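Local coordinates for protein gamma-hexachlorocyclohexane dehydrochlorinase (Sphingomonas paucimobilis, PDB 3A76) that catalyses two successive dehydrochlorinations of the pesticide lindane, removing hydrogen chloride by anti elimination, the first steps of its breakdown, at residues B[49-60]-B[71-81]. Numbering follows the deposited sequence.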
# COMPACT_ATOMS: atom_id res chain seq x y z
N GLU B 49 -9.36 14.39 -14.76
CA GLU B 49 -10.51 15.17 -14.35
C GLU B 49 -11.77 14.36 -14.32
O GLU B 49 -12.57 14.49 -13.39
CB GLU B 49 -10.70 16.38 -15.26
CG GLU B 49 -9.75 17.51 -14.99
CD GLU B 49 -10.28 18.83 -15.53
OE1 GLU B 49 -10.99 18.82 -16.56
OE2 GLU B 49 -9.98 19.89 -14.90
N GLY B 50 -11.93 13.50 -15.32
CA GLY B 50 -13.09 12.62 -15.43
C GLY B 50 -13.17 11.54 -14.38
O GLY B 50 -14.26 11.14 -13.96
N ARG B 51 -12.02 11.01 -13.95
CA ARG B 51 -12.01 10.02 -12.87
C ARG B 51 -12.23 10.73 -11.52
O ARG B 51 -12.96 10.24 -10.67
CB ARG B 51 -10.76 9.12 -12.91
CG ARG B 51 -10.32 8.55 -11.57
CD ARG B 51 -9.67 7.16 -11.62
NE ARG B 51 -8.89 6.85 -12.82
CZ ARG B 51 -8.67 5.61 -13.25
NH1 ARG B 51 -7.97 5.40 -14.37
NH2 ARG B 51 -9.14 4.57 -12.57
N LEU B 52 -11.64 11.91 -11.36
CA LEU B 52 -11.78 12.67 -10.13
C LEU B 52 -13.24 12.98 -9.82
O LEU B 52 -13.69 12.77 -8.70
CB LEU B 52 -10.96 13.96 -10.14
CG LEU B 52 -10.96 14.72 -8.81
CD1 LEU B 52 -10.17 13.97 -7.70
CD2 LEU B 52 -10.43 16.12 -8.99
N ALA B 53 -13.94 13.49 -10.84
CA ALA B 53 -15.33 13.94 -10.71
C ALA B 53 -16.33 12.81 -10.49
O ALA B 53 -17.37 13.02 -9.86
CB ALA B 53 -15.71 14.75 -11.95
N SER B 54 -16.01 11.63 -11.01
CA SER B 54 -16.94 10.49 -11.05
C SER B 54 -17.21 9.81 -9.70
O SER B 54 -18.11 8.95 -9.61
CB SER B 54 -16.39 9.44 -12.03
OG SER B 54 -15.21 8.84 -11.50
N ILE B 55 -16.45 10.17 -8.68
CA ILE B 55 -16.43 9.42 -7.41
C ILE B 55 -17.21 10.09 -6.27
O ILE B 55 -17.35 9.51 -5.18
CB ILE B 55 -14.96 9.14 -6.97
CG1 ILE B 55 -14.21 10.46 -6.78
CG2 ILE B 55 -14.25 8.20 -7.97
CD1 ILE B 55 -12.82 10.35 -6.21
N TRP B 56 -17.72 11.30 -6.52
CA TRP B 56 -18.42 12.08 -5.51
C TRP B 56 -19.90 12.25 -5.85
O TRP B 56 -20.25 12.43 -7.03
CB TRP B 56 -17.81 13.48 -5.38
CG TRP B 56 -16.32 13.50 -5.39
CD1 TRP B 56 -15.50 13.67 -6.47
CD2 TRP B 56 -15.46 13.36 -4.25
NE1 TRP B 56 -14.18 13.64 -6.08
CE2 TRP B 56 -14.12 13.45 -4.73
CE3 TRP B 56 -15.68 13.18 -2.88
CZ2 TRP B 56 -13.02 13.36 -3.88
CZ3 TRP B 56 -14.58 13.08 -2.04
CH2 TRP B 56 -13.27 13.17 -2.54
N TRP B 57 -20.75 12.18 -4.83
CA TRP B 57 -22.15 12.59 -4.96
C TRP B 57 -22.19 14.12 -5.02
O TRP B 57 -21.24 14.78 -4.60
CB TRP B 57 -22.98 12.10 -3.78
CG TRP B 57 -23.12 10.60 -3.68
CD1 TRP B 57 -22.74 9.82 -2.62
CD2 TRP B 57 -23.67 9.71 -4.66
NE1 TRP B 57 -23.02 8.50 -2.89
CE2 TRP B 57 -23.59 8.41 -4.13
CE3 TRP B 57 -24.22 9.90 -5.93
CZ2 TRP B 57 -24.04 7.29 -4.83
CZ3 TRP B 57 -24.67 8.77 -6.63
CH2 TRP B 57 -24.57 7.49 -6.08
N ASP B 58 -23.29 14.69 -5.52
CA ASP B 58 -23.44 16.16 -5.55
C ASP B 58 -23.28 16.81 -4.17
O ASP B 58 -22.71 17.89 -4.05
CB ASP B 58 -24.79 16.57 -6.15
CG ASP B 58 -24.71 16.82 -7.65
OD1 ASP B 58 -23.59 16.97 -8.20
OD2 ASP B 58 -25.80 16.88 -8.27
N ASP B 59 -23.80 16.13 -3.16
CA ASP B 59 -23.75 16.61 -1.78
C ASP B 59 -22.52 16.13 -1.00
O ASP B 59 -22.35 16.49 0.16
CB ASP B 59 -25.03 16.19 -1.03
CG ASP B 59 -25.35 14.71 -1.22
OD1 ASP B 59 -24.61 13.85 -0.69
OD2 ASP B 59 -26.36 14.40 -1.90
N ALA B 60 -21.66 15.31 -1.63
CA ALA B 60 -20.43 14.82 -0.99
C ALA B 60 -19.51 15.98 -0.65
O ALA B 60 -19.50 16.99 -1.35
CB ALA B 60 -19.71 13.83 -1.88
N LYS B 71 -17.26 20.83 -2.27
CA LYS B 71 -18.48 20.03 -2.33
C LYS B 71 -18.78 19.55 -3.74
O LYS B 71 -18.55 20.28 -4.69
CB LYS B 71 -19.68 20.79 -1.72
CG LYS B 71 -20.38 21.81 -2.62
CD LYS B 71 -21.61 22.43 -1.94
CE LYS B 71 -21.24 23.66 -1.09
NZ LYS B 71 -22.31 24.04 -0.11
N GLY B 72 -19.26 18.32 -3.85
CA GLY B 72 -19.58 17.67 -5.12
C GLY B 72 -18.42 17.50 -6.09
O GLY B 72 -17.30 17.92 -5.81
N PRO B 73 -18.68 16.89 -7.25
CA PRO B 73 -17.67 16.78 -8.30
C PRO B 73 -17.04 18.12 -8.74
O PRO B 73 -15.81 18.19 -8.91
CB PRO B 73 -18.44 16.13 -9.45
CG PRO B 73 -19.51 15.35 -8.77
CD PRO B 73 -19.94 16.22 -7.64
N GLU B 74 -17.86 19.16 -8.91
CA GLU B 74 -17.36 20.47 -9.31
C GLU B 74 -16.43 21.05 -8.26
O GLU B 74 -15.43 21.69 -8.59
CB GLU B 74 -18.52 21.44 -9.60
CG GLU B 74 -18.09 22.83 -10.09
CD GLU B 74 -17.59 22.84 -11.56
OE1 GLU B 74 -18.44 22.96 -12.48
OE2 GLU B 74 -16.35 22.75 -11.77
N GLY B 75 -16.76 20.82 -6.99
CA GLY B 75 -15.90 21.22 -5.88
C GLY B 75 -14.55 20.52 -5.93
O GLY B 75 -13.51 21.15 -5.73
N ALA B 76 -14.59 19.22 -6.21
CA ALA B 76 -13.39 18.39 -6.43
C ALA B 76 -12.51 18.94 -7.57
O ALA B 76 -11.31 19.17 -7.37
CB ALA B 76 -13.80 16.93 -6.71
N LEU B 77 -13.11 19.19 -8.74
CA LEU B 77 -12.40 19.80 -9.88
C LEU B 77 -11.87 21.19 -9.56
O LEU B 77 -10.80 21.58 -10.02
CB LEU B 77 -13.29 19.86 -11.13
CG LEU B 77 -13.51 18.67 -12.07
CD1 LEU B 77 -12.58 17.50 -11.78
CD2 LEU B 77 -14.94 18.23 -11.99
N ASP B 78 -12.63 21.93 -8.77
CA ASP B 78 -12.25 23.25 -8.31
C ASP B 78 -10.95 23.18 -7.46
O ASP B 78 -9.98 23.89 -7.73
CB ASP B 78 -13.46 23.84 -7.56
CG ASP B 78 -13.20 25.19 -6.90
OD1 ASP B 78 -14.12 25.60 -6.17
OD2 ASP B 78 -12.14 25.82 -7.10
N LEU B 79 -10.93 22.31 -6.46
CA LEU B 79 -9.73 22.05 -5.64
C LEU B 79 -8.52 21.55 -6.47
O LEU B 79 -7.44 22.11 -6.40
CB LEU B 79 -10.09 21.07 -4.50
CG LEU B 79 -9.04 20.48 -3.54
CD1 LEU B 79 -8.24 21.56 -2.88
CD2 LEU B 79 -9.73 19.64 -2.47
N ALA B 80 -8.73 20.50 -7.26
CA ALA B 80 -7.69 19.98 -8.15
C ALA B 80 -7.08 21.06 -9.02
O ALA B 80 -5.90 21.37 -8.88
CB ALA B 80 -8.25 18.86 -9.00
N ASN B 81 -7.88 21.67 -9.89
CA ASN B 81 -7.41 22.67 -10.86
C ASN B 81 -6.80 23.93 -10.28
O ASN B 81 -5.89 24.49 -10.86
CB ASN B 81 -8.53 23.06 -11.83
CG ASN B 81 -8.80 22.01 -12.87
OD1 ASN B 81 -8.00 21.78 -13.77
ND2 ASN B 81 -9.95 21.36 -12.75
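Leu-52, Ala-53 and Trp-56 pack on Pro-73, Ala-76, Leu-77 and Ala-80 in an apolar contact of the SnoaL-like fold, where helix 49-53 and the chain that follows it, through strand 56-57 and its corner, meet the N-terminal half of helix 72-87. The two helices run at 133°, their axes 9.2 Å apart at closest approach. Ala-76 and Ala-80 present short methyls on which Leu-52 can lie: its CG points away from its own backbone N (chi1 -174°), which lays CD2 against Ala-80 CB at 3.5 Å. The methyls of Leu-77 divide their work, CD1 resting against the backbone O of Glu-49 and CD2 against Ala-53 CB, 3.6 Å away. Ala-76 CB meets the pyrrole atoms of Trp-56 obliquely, NE1 nearest at 3.4 Å, while Trp-62 stacks on the same indole. The Leu-52 side chain is about 9 Å from those of Asp-45 and His-93, the probable active-site residues, so this packing lies near the active site rather than in it.

Pro-73, in the first turn of the helix, suits a place where no backbone N-H is required; its ring lies against Ala-53 and the carbonyl of Trp-56. Gly-72 has positive phi, and its bare CA makes a CA-H...O contact with Trp-57 O (3.4 Å) and lies so close to Asp-58 O that a CB would crowd that oxygen. Its N donates to Ala-60 O (2.8 Å, nearly straight), tying the end of strand 68-71 to the beginning of strand 60-64.

At the far end Asn-81 ND2 gives a short hydrogen bond to Glu-49 OE2 (2.6 Å), in its own amide plane but with the carboxylate turned 89° to it. The same nitrogen also bonds to Leu-77 O, on the face opposite Asn-81 N. Two acceptors thus share ND2, and the carboxylate charge would favour its bond at this exposed end.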